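Glutathione transferase lambda1 (Populus trichocarpa, PDB 4PQH) binds glutathione and probably catalyses its conjugation to electrophilic substrates, as a monomeric thiol transferase of the plant-specific Lambda class. Local coordinates at residues V23-G26 with T27-Y31; I60-Q63 with D64-A67; G127-S130 with K131-S135; E212-N215 with Q216-H219. One frame throughout, in Å; residues are numbered along the deposited sequence. Where two conformers were deposited one is given.

In the fold
Contacts 1 to 4 follow one another along the chain without interleaving, and together they sample both halves of the GST fold. Contacts 1 and 2 belong to the thioredoxin-like part: contact 1 runs into strand 28-32, while contact 2 lies in the loop between strand 55-59, its parallel neighbour, and helix 67-73. Their centres are 18 Å apart, with nearest atoms about 5 Å from each other. Contact 3 sits on helix 113-137 of the helical part, its centre 33 Å from that of contact 1. Contact 4, on helix 212-215 and just beyond it near the chain's end, packs against helix 37-48 of the thioredoxin-like part. Of the four, contact 2 is the one that touches glutathione.

Contact 1. Residues V23-G26 with T27-Y31; sequences VFDG and TTRLY
With CG of D25 held between its own backbone N and carbonyl carbon (chi1 68°), the carboxylate turns toward R29, whose chain runs straight from CG to NE (chi2 179°) to reach it. In the R29 conformer described, the two form a two-pronged, end-on salt bridge: NH1 of R29 donates to D25 OD1 at 2.9 Å, and NH2 to D25 OD2 at 3.0 Å. Both oxygens lie close to the guanidinium plane, yet the carboxylate is tilted 37° against it and is therefore approached from above its own plane. From the opposite face the backbone N of T27 donates to D25 OD1 at 3.0 Å, giving this oxygen two donors and closing an Asx turn over G26. The methyl CG2 of T27 rests over the centre of the guanidinium face, 3.9 Å above it. One water bridges G26 N and T27 O; another joins G26 O to T28 OG1, which is also hydrogen-bonded to H84 ND1. The whole loop leads into strand 28-32, which lies between parallel strand 55-59 and antiparallel strand 81-84; from the latter, E83 adds a second carboxylate to R29 and takes bonds from Y31 OH and F24 N.

Contact 2. Residues I60-Q63 with D64-A67; sequences IDLQ and DRPA. With GSH (glutathione), chain C.
L62 and R65 meet through polar bonds first. The guanidinium of R65 folds back because its chain bends at chi3 (65°), and NH2 then donates to L62 O over 3.0 Å, in the carbonyl plane and on a lone pair; NE adds a weak bond to the same oxygen. The turn itself is tied by D64 N, which donates to D61 O at 3.1 Å from well above the carbonyl plane. D61 OD1 accepts from Q63 N, two residues on, which makes an Asx turn. This loop joins strand 55-59 to helix 67-73 of the thioredoxin-like domain, where GSTs bind glutathione. Toward the ligand, R65 NH1 and NH2 each donate a hydrogen bond of 3.1 Å to O31 of the glycyl carboxylate, and NH1 is also bonded to N77 OD1. A methionine in place of R65 would probably leave this carboxylate without its positive partner and L62 O without its side-chain donor. The remaining contacts are van der Waals. L62 CD2 lies over the centre of the guanidinium face, 4.0 Å above it, while L62 CD1 approaches glutathione CB2 at 3.9 Å. Deeper in, I60 CG2 makes an apolar contact with P66 CG at 4.0 Å, beside V79.

Contact 3. Residues G127-S130 with K131-S135; sequences GSFS and KANNS
F129 and N133 meet obliquely, one turn apart, on helix 113-137, a helix of the all-helical C-terminal half of the GST fold. The phenyl ring stands with CG anti to the backbone N (chi1 -178°), and the amide of N133 comes over it: ND2 sits 3.7 Å above the ring plane, over its centre, with ring and amide planes 64° apart. The same nitrogen donates to F129 O at 2.9 Å in a nearly straight bond of 171°, made in the plane of the amide. F129 O therefore has two donors, since N133 N also reaches it, at 3.2 Å, from the opposite face of the carbonyl plane. A leucine here in place of N133, lacking ND2, would probably leave F129 O with its helical bond alone and the ring face without its polar neighbour. Around this pair the regular helix bonds continue, from K131 N to G127 O, A132 N to S128 O and N134 N to S130 O. The ring also makes edge-to-face contacts with F148 of helix 144-154 and Y175 of helix 170-190, and N133 packs against F182 and L186 of the latter, placing the pair in the interior of the helical bundle. On another flank of the helix a water spans the turn, lying 3.1 Å from S130 OG and accepting from N134 ND2.

Contact 4. Residues E212-N215 with Q216-H219; sequences EAYN and QTRH. Unlike the reference sequence in segment 216-219: H219 (reference Arg).
The tight part centres on Y214 O, which takes two bonds from T217. The hydroxyl OG1, standing between the backbone N and the carbonyl carbon (chi1 67°), donates to it over 2.7 Å in the carbonyl plane, while T217 N comes at 2.9 Å from above that plane. A similar three-residue step follows, R218 N to N215 O at 3.0 Å. Before these, Q216 N still makes an ordinary helical bond to E212 O, so a four-residue bond is followed by two three-residue ones. The outer side is looser. E212 and Q216 cross at about a right angle, NE2 of Q216 lying 3.4 Å from CG of E212 with no bond between carboxylate and amide. N215 ND2 makes a weak bond to E212 OE1, but its stronger partner is N209 O. H219, which differs from the reference arginine, is exposed and brings CD2 to 3.5 Å from N215 O. Inward, Y214 OH is bonded to E180 of helix 170-190, and T217 packs on W43, I44 and N47 while its OG1 meets Q40 NE2; the turn thus lies against helix 37-48, the helix that follows the glutathione-binding C36.

Contact 1. Residues V23-G26 with T27-Y31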
loop_
_atom_site.group_PDB
_atom_site.type_symbol
_atom_site.label_atom_id
_atom_site.label_comp_id
_atom_site.label_asym_id
_atom_site.label_seq_id
_atom_site.Cartn_x
_atom_site.Cartn_y
_atom_site.Cartn_z
ATOM N N VAL A 23 -12.849 1.636 -21.322
ATOM C CA VAL A 23 -11.986 2.674 -20.777
ATOM C C VAL A 23 -12.623 4.050 -20.940
ATOM O O VAL A 23 -13.103 4.397 -22.021
ATOM C CB VAL A 23 -10.586 2.649 -21.416
ATOM C CG1 VAL A 23 -9.726 3.775 -20.859
ATOM C CG2 VAL A 23 -9.926 1.304 -21.170
ATOM N N PHE A 24 -12.637 4.811 -19.851
ATOM C CA PHE A 24 -13.222 6.150 -19.820
ATOM C C PHE A 24 -14.728 6.162 -20.086
ATOM O O PHE A 24 -15.235 7.056 -20.759
ATOM C CB PHE A 24 -12.498 7.101 -20.781
ATOM C CG PHE A 24 -11.087 7.428 -20.368
ATOM C CD1 PHE A 24 -10.647 7.167 -19.081
ATOM C CD2 PHE A 24 -10.205 8.003 -21.269
ATOM C CE1 PHE A 24 -9.351 7.470 -18.702
ATOM C CE2 PHE A 24 -8.908 8.310 -20.894
ATOM C CZ PHE A 24 -8.482 8.042 -19.609
ATOM N N ASP A 25 -15.438 5.178 -19.546
ATOM C CA ASP A 25 -16.894 5.137 -19.666
ATOM C C ASP A 25 -17.571 5.819 -18.480
ATOM O O ASP A 25 -18.796 5.855 -18.390
ATOM C CB ASP A 25 -17.388 3.694 -19.798
ATOM C CG ASP A 25 -17.180 2.885 -18.529
ATOM O OD1 ASP A 25 -16.371 3.297 -17.675
ATOM O OD2 ASP A 25 -17.824 1.825 -18.389
ATOM N N GLY A 26 -16.768 6.346 -17.561
ATOM C CA GLY A 26 -17.299 7.021 -16.393
ATOM C C GLY A 26 -17.153 6.230 -15.107
ATOM O O GLY A 26 -17.271 6.784 -14.017
ATOM N N THR A 27 -16.908 4.931 -15.234
ATOM C CA THR A 27 -16.652 4.079 -14.078
ATOM C C THR A 27 -15.223 4.281 -13.593
ATOM O O THR A 27 -14.297 4.389 -14.402
ATOM C CB THR A 27 -16.858 2.584 -14.427
ATOM O OG1 THR A 27 -18.252 2.325 -14.631
ATOM C CG2 THR A 27 -16.350 1.680 -13.309
ATOM N N THR A 28 -15.043 4.343 -12.277
ATOM C CA THR A 28 -13.710 4.418 -11.697
ATOM C C THR A 28 -13.125 3.013 -11.551
ATOM O O THR A 28 -13.754 2.125 -10.975
ATOM C CB THR A 28 -13.733 5.145 -10.343
ATOM O OG1 THR A 28 -14.247 6.470 -10.536
ATOM C CG2 THR A 28 -12.336 5.231 -9.754
ATOM N N ARG A 29 -11.929 2.806 -12.101
ATOM C CA ARG A 29 -11.275 1.504 -12.041
ATOM C C ARG A 29 -9.891 1.607 -11.429
ATOM O O ARG A 29 -9.113 2.493 -11.780
ATOM C CB ARG A 29 -11.173 0.893 -13.439
ATOM C CG ARG A 29 -12.516 0.598 -14.066
ATOM C CD ARG A 29 -12.385 0.010 -15.461
ATOM N NE ARG A 29 -13.706 -0.294 -15.997
ATOM C CZ ARG A 29 -14.498 0.602 -16.573
ATOM N NH1 ARG A 29 -14.102 1.864 -16.700
ATOM N NH2 ARG A 29 -15.690 0.240 -17.020
ATOM N N LEU A 30 -9.594 0.694 -10.509
ATOM C CA LEU A 30 -8.278 0.597 -9.909
ATOM C C LEU A 30 -7.603 -0.663 -10.437
ATOM O O LEU A 30 -8.018 -1.781 -10.122
ATOM C CB LEU A 30 -8.396 0.539 -8.390
ATOM C CG LEU A 30 -7.110 0.238 -7.623
ATOM C CD1 LEU A 30 -6.045 1.291 -7.894
ATOM C CD2 LEU A 30 -7.387 0.107 -6.134
ATOM N N TYR A 31 -6.570 -0.484 -11.253
ATOM C CA TYR A 31 -5.877 -1.624 -11.846
ATOM C C TYR A 31 -4.797 -2.114 -10.901
ATOM O O TYR A 31 -3.934 -1.345 -10.474
ATOM C CB TYR A 31 -5.290 -1.262 -13.210
ATOM C CG TYR A 31 -6.355 -0.904 -14.219
ATOM C CD1 TYR A 31 -6.903 0.375 -14.253
ATOM C CD2 TYR A 31 -6.839 -1.846 -15.121
ATOM C CE1 TYR A 31 -7.885 0.709 -15.149
ATOM C CE2 TYR A 31 -7.832 -1.513 -16.039
ATOM C CZ TYR A 31 -8.346 -0.229 -16.047
ATOM O OH TYR A 31 -9.333 0.128 -16.937
HETATM O O HOH W 1 -13.891 5.503 -16.683
HETATM O O HOH W 2 -16.949 6.623 -10.966
#

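Contact 2. Residues I60-Q63 with D64-A67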
loop_
_atom_site.group_PDB
_atom_site.type_symbol
_atom_site.label_atom_id
_atom_site.label_comp_id
_atom_site.label_asym_id
_atom_site.label_seq_id
_atom_site.Cartn_x
_atom_site.Cartn_y
_atom_site.Cartn_z
ATOM N N ILE A 60 -4.934 -7.813 -12.827
ATOM C CA ILE A 60 -4.276 -8.404 -13.979
ATOM C C ILE A 60 -3.148 -9.315 -13.516
ATOM O O ILE A 60 -2.661 -9.207 -12.388
ATOM C CB ILE A 60 -3.758 -7.328 -14.971
ATOM C CG1 ILE A 60 -2.632 -6.496 -14.349
ATOM C CG2 ILE A 60 -4.903 -6.436 -15.456
ATOM C CD1 ILE A 60 -2.002 -5.508 -15.320
ATOM N N ASP A 61 -2.753 -10.229 -14.397
ATOM C CA ASP A 61 -1.697 -11.195 -14.129
ATOM C C ASP A 61 -0.433 -10.633 -14.755
ATOM O O ASP A 61 -0.331 -10.576 -15.968
ATOM C CB ASP A 61 -2.074 -12.515 -14.806
ATOM C CG ASP A 61 -1.075 -13.634 -14.551
ATOM O OD1 ASP A 61 0.070 -13.365 -14.130
ATOM O OD2 ASP A 61 -1.447 -14.801 -14.790
ATOM N N LEU A 62 0.528 -10.208 -13.945
ATOM C CA LEU A 62 1.726 -9.565 -14.492
ATOM C C LEU A 62 2.650 -10.498 -15.284
ATOM O O LEU A 62 3.492 -10.032 -16.047
ATOM C CB LEU A 62 2.518 -8.859 -13.392
ATOM C CG LEU A 62 1.782 -7.760 -12.619
ATOM C CD1 LEU A 62 2.715 -7.177 -11.581
ATOM C CD2 LEU A 62 1.272 -6.676 -13.551
ATOM N N GLN A 63 2.495 -11.804 -15.103
ATOM C CA GLN A 63 3.304 -12.764 -15.853
ATOM C C GLN A 63 2.660 -13.118 -17.185
ATOM O O GLN A 63 3.324 -13.604 -18.099
ATOM C CB GLN A 63 3.541 -14.032 -15.035
ATOM C CG GLN A 63 4.223 -13.788 -13.704
ATOM C CD GLN A 63 5.455 -12.910 -13.831
ATOM O OE1 GLN A 63 6.277 -13.094 -14.729
ATOM N NE2 GLN A 63 5.583 -11.942 -12.929
ATOM N N ASP A 64 1.362 -12.873 -17.284
ATOM C CA ASP A 64 0.597 -13.173 -18.479
ATOM C C ASP A 64 -0.406 -12.042 -18.673
ATOM O O ASP A 64 -1.614 -12.244 -18.566
ATOM C CB ASP A 64 -0.121 -14.512 -18.300
ATOM C CG ASP A 64 -0.856 -14.950 -19.545
ATOM O OD1 ASP A 64 -0.594 -14.374 -20.614
ATOM O OD2 ASP A 64 -1.693 -15.872 -19.452
ATOM N N ARG A 65 0.099 -10.843 -18.942
ATOM C CA ARG A 65 -0.750 -9.662 -18.869
ATOM C C ARG A 65 -1.374 -9.268 -20.195
ATOM O O ARG A 65 -0.812 -9.524 -21.264
ATOM C CB ARG A 65 -0.017 -8.480 -18.210
ATOM C CG ARG A 65 0.738 -7.573 -19.154
ATOM C CD ARG A 65 1.515 -6.533 -18.363
ATOM N NE ARG A 65 2.561 -7.158 -17.559
ATOM C CZ ARG A 65 3.517 -6.490 -16.924
ATOM N NH1 ARG A 65 3.562 -5.165 -16.991
ATOM N NH2 ARG A 65 4.427 -7.146 -16.220
ATOM N N PRO A 66 -2.565 -8.664 -20.125
ATOM C CA PRO A 66 -3.254 -8.185 -21.322
ATOM C C PRO A 66 -2.485 -7.054 -21.990
ATOM O O PRO A 66 -2.075 -6.095 -21.331
ATOM C CB PRO A 66 -4.579 -7.664 -20.768
ATOM C CG PRO A 66 -4.320 -7.394 -19.333
ATOM C CD PRO A 66 -3.364 -8.445 -18.907
ATOM N N ALA A 67 -2.286 -7.179 -23.298
ATOM C CA ALA A 67 -1.602 -6.155 -24.072
ATOM C C ALA A 67 -2.381 -4.846 -24.047
ATOM O O ALA A 67 -1.793 -3.768 -24.159
ATOM C CB ALA A 67 -1.392 -6.619 -25.501
HETATM N N1 GSH C . 6.730 3.283 -8.138
HETATM C CA1 GSH C . 5.598 2.452 -8.503
HETATM C C1 GSH C . 4.517 2.720 -7.499
HETATM O O11 GSH C . 4.833 3.171 -6.376
HETATM O O12 GSH C . 3.323 2.517 -7.788
HETATM C CB1 GSH C . 5.994 0.973 -8.497
HETATM C CG1 GSH C . 4.938 0.065 -9.126
HETATM C CD1 GSH C . 5.519 -1.314 -9.354
HETATM O OE1 GSH C . 6.912 -1.496 -9.252
HETATM N N2 GSH C . 4.691 -2.318 -9.651
HETATM C CA2 GSH C . 5.265 -3.576 -10.116
HETATM C C2 GSH C . 4.913 -3.845 -11.545
HETATM O O2 GSH C . 3.716 -3.351 -12.082
HETATM C CB2 GSH C . 4.776 -4.760 -9.297
HETATM S SG2 GSH C . 5.499 -4.877 -7.640
HETATM N N3 GSH C . 5.762 -4.567 -12.271
HETATM C CA3 GSH C . 5.412 -4.913 -13.636
HETATM C C3 GSH C . 6.467 -4.462 -14.614
HETATM O O31 GSH C . 6.386 -4.783 -15.820
HETATM O O32 GSH C . 7.427 -3.754 -14.238
#

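Contact 3. Residues G127-S130 with K131-S135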
loop_
_atom_site.group_PDB
_atom_site.type_symbol
_atom_site.label_atom_id
_atom_site.label_comp_id
_atom_site.label_asym_id
_atom_site.label_seq_id
_atom_site.Cartn_x
_atom_site.Cartn_y
_atom_site.Cartn_z
ATOM N N GLY A 127 11.423 4.460 0.244
ATOM C CA GLY A 127 12.417 3.871 -0.644
ATOM C C GLY A 127 13.570 3.245 0.118
ATOM O O GLY A 127 13.976 2.114 -0.172
ATOM N N SER A 128 14.106 3.985 1.085
ATOM C CA SER A 128 15.210 3.503 1.912
ATOM C C SER A 128 14.789 2.285 2.705
ATOM O O SER A 128 15.567 1.354 2.889
ATOM C CB SER A 128 15.683 4.594 2.876
ATOM O OG SER A 128 16.048 5.775 2.181
ATOM N N PHE A 129 13.552 2.299 3.190
ATOM C CA PHE A 129 13.031 1.188 3.963
ATOM C C PHE A 129 13.022 -0.104 3.139
ATOM O O PHE A 129 13.487 -1.153 3.591
ATOM C CB PHE A 129 11.623 1.518 4.460
ATOM C CG PHE A 129 11.021 0.450 5.321
ATOM C CD1 PHE A 129 11.526 0.194 6.591
ATOM C CD2 PHE A 129 9.958 -0.308 4.855
ATOM C CE1 PHE A 129 10.959 -0.793 7.394
ATOM C CE2 PHE A 129 9.387 -1.294 5.651
ATOM C CZ PHE A 129 9.894 -1.537 6.919
ATOM N N SER A 130 12.480 -0.027 1.929
ATOM C CA SER A 130 12.485 -1.170 1.020
ATOM C C SER A 130 13.901 -1.605 0.652
ATOM O O SER A 130 14.222 -2.798 0.658
ATOM C CB SER A 130 11.698 -0.844 -0.252
ATOM O OG SER A 130 10.324 -1.125 -0.080
ATOM N N LYS A 131 14.748 -0.630 0.350
ATOM C CA LYS A 131 16.119 -0.927 -0.053
ATOM C C LYS A 131 16.874 -1.653 1.061
ATOM O O LYS A 131 17.555 -2.636 0.809
ATOM C CB LYS A 131 16.836 0.355 -0.469
ATOM C CG LYS A 131 18.222 0.140 -1.018
ATOM C CD LYS A 131 18.699 1.362 -1.775
ATOM C CE LYS A 131 20.123 1.167 -2.224
ATOM N NZ LYS A 131 20.572 2.168 -3.240
ATOM N N ALA A 132 16.703 -1.197 2.297
ATOM C CA ALA A 132 17.356 -1.817 3.445
ATOM C C ALA A 132 16.928 -3.274 3.619
ATOM O O ALA A 132 17.757 -4.167 3.864
ATOM C CB ALA A 132 17.047 -1.035 4.706
ATOM N N ASN A 133 15.631 -3.522 3.488
ATOM C CA ASN A 133 15.134 -4.881 3.625
ATOM C C ASN A 133 15.590 -5.779 2.488
ATOM O O ASN A 133 16.049 -6.896 2.718
ATOM C CB ASN A 133 13.617 -4.871 3.776
ATOM C CG ASN A 133 13.196 -4.575 5.188
ATOM O OD1 ASN A 133 13.098 -5.479 6.007
ATOM N ND2 ASN A 133 12.991 -3.302 5.496
ATOM N N ASN A 134 15.480 -5.282 1.267
ATOM C CA ASN A 134 15.947 -6.034 0.113
ATOM C C ASN A 134 17.442 -6.336 0.153
ATOM O O ASN A 134 17.858 -7.433 -0.216
ATOM C CB ASN A 134 15.523 -5.341 -1.176
ATOM C CG ASN A 134 14.047 -5.507 -1.445
ATOM O OD1 ASN A 134 13.502 -6.604 -1.298
ATOM N ND2 ASN A 134 13.383 -4.423 -1.811
ATOM N N SER A 135 18.231 -5.371 0.624
ATOM C CA SER A 135 19.664 -5.573 0.824
ATOM C C SER A 135 19.901 -6.751 1.758
ATOM O O SER A 135 20.806 -7.553 1.547
ATOM C CB SER A 135 20.302 -4.313 1.413
ATOM O OG SER A 135 21.686 -4.499 1.661
HETATM O O HOH W 3 10.289 -3.783 -1.644
#

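Contact 4. Residues E212-N215 with Q216-H219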
loop_
_atom_site.group_PDB
_atom_site.type_symbol
_atom_site.label_atom_id
_atom_site.label_comp_id
_atom_site.label_asym_id
_atom_site.label_seq_id
_atom_site.Cartn_x
_atom_site.Cartn_y
_atom_site.Cartn_z
ATOM N N GLU A 212 -10.090 -4.091 9.590
ATOM C CA GLU A 212 -10.699 -5.042 8.672
ATOM C C GLU A 212 -10.513 -4.643 7.206
ATOM O O GLU A 212 -10.304 -5.500 6.337
ATOM C CB GLU A 212 -12.183 -5.218 9.014
ATOM C CG GLU A 212 -12.838 -6.383 8.309
ATOM C CD GLU A 212 -12.121 -7.701 8.562
ATOM O OE1 GLU A 212 -11.472 -7.850 9.623
ATOM O OE2 GLU A 212 -12.212 -8.594 7.695
ATOM N N ALA A 213 -10.567 -3.343 6.934
ATOM C CA ALA A 213 -10.381 -2.840 5.574
ATOM C C ALA A 213 -9.015 -3.228 5.027
ATOM O O ALA A 213 -8.865 -3.478 3.824
ATOM C CB ALA A 213 -10.537 -1.339 5.536
ATOM N N TYR A 214 -8.020 -3.269 5.913
ATOM C CA TYR A 214 -6.680 -3.699 5.536
ATOM C C TYR A 214 -6.620 -5.219 5.407
ATOM O O TYR A 214 -6.100 -5.743 4.419
ATOM C CB TYR A 214 -5.644 -3.207 6.549
ATOM C CG TYR A 214 -4.379 -4.034 6.537
ATOM C CD1 TYR A 214 -3.542 -4.048 5.425
ATOM C CD2 TYR A 214 -4.026 -4.814 7.627
ATOM C CE1 TYR A 214 -2.391 -4.810 5.412
ATOM C CE2 TYR A 214 -2.873 -5.577 7.620
ATOM C CZ TYR A 214 -2.067 -5.569 6.508
ATOM O OH TYR A 214 -0.923 -6.339 6.486
ATOM N N ASN A 215 -7.153 -5.929 6.395
ATOM C CA ASN A 215 -7.170 -7.392 6.351
ATOM C C ASN A 215 -7.789 -7.951 5.078
ATOM O O ASN A 215 -7.350 -8.982 4.556
ATOM C CB ASN A 215 -7.917 -7.961 7.555
ATOM C CG ASN A 215 -7.221 -7.668 8.862
ATOM O OD1 ASN A 215 -5.995 -7.547 8.914
ATOM N ND2 ASN A 215 -8.001 -7.550 9.932
ATOM N N GLN A 216 -8.810 -7.266 4.575
ATOM C CA GLN A 216 -9.493 -7.716 3.370
ATOM C C GLN A 216 -8.632 -7.637 2.119
ATOM O O GLN A 216 -8.954 -8.264 1.116
ATOM C CB GLN A 216 -10.783 -6.930 3.169
ATOM C CG GLN A 216 -11.884 -7.342 4.116
ATOM C CD GLN A 216 -12.924 -6.267 4.255
ATOM O OE1 GLN A 216 -12.815 -5.209 3.637
ATOM N NE2 GLN A 216 -13.937 -6.520 5.076
ATOM N N THR A 217 -7.543 -6.874 2.169
ATOM C CA THR A 217 -6.660 -6.776 1.004
ATOM C C THR A 217 -5.654 -7.910 1.012
ATOM O O THR A 217 -4.803 -8.010 0.125
ATOM C CB THR A 217 -5.905 -5.440 0.921
ATOM O OG1 THR A 217 -4.976 -5.337 2.009
ATOM C CG2 THR A 217 -6.874 -4.285 0.961
ATOM N N ARG A 218 -5.745 -8.750 2.035
ATOM C CA ARG A 218 -4.985 -9.988 2.071
ATOM C C ARG A 218 -5.853 -11.113 1.509
ATOM O O ARG A 218 -5.396 -12.245 1.363
ATOM C CB ARG A 218 -4.521 -10.304 3.497
ATOM C CG ARG A 218 -3.552 -9.273 4.069
ATOM C CD ARG A 218 -3.272 -9.494 5.554
ATOM N NE ARG A 218 -2.112 -10.351 5.798
ATOM C CZ ARG A 218 -1.262 -10.182 6.809
ATOM N NH1 ARG A 218 -1.440 -9.183 7.665
ATOM N NH2 ARG A 218 -0.234 -11.004 6.966
ATOM N N HIS A 219 -7.110 -10.785 1.186
ATOM C CA HIS A 219 -8.051 -11.738 0.587
ATOM C C HIS A 219 -7.696 -12.004 -0.866
ATOM O O HIS A 219 -6.909 -11.274 -1.469
ATOM C CB HIS A 219 -9.498 -11.224 0.627
ATOM C CG HIS A 219 -10.108 -11.189 1.994
ATOM N ND1 HIS A 219 -11.454 -10.975 2.198
ATOM C CD2 HIS A 219 -9.560 -11.336 3.225
ATOM C CE1 HIS A 219 -11.711 -10.991 3.493
ATOM N NE2 HIS A 219 -10.579 -11.209 4.139
#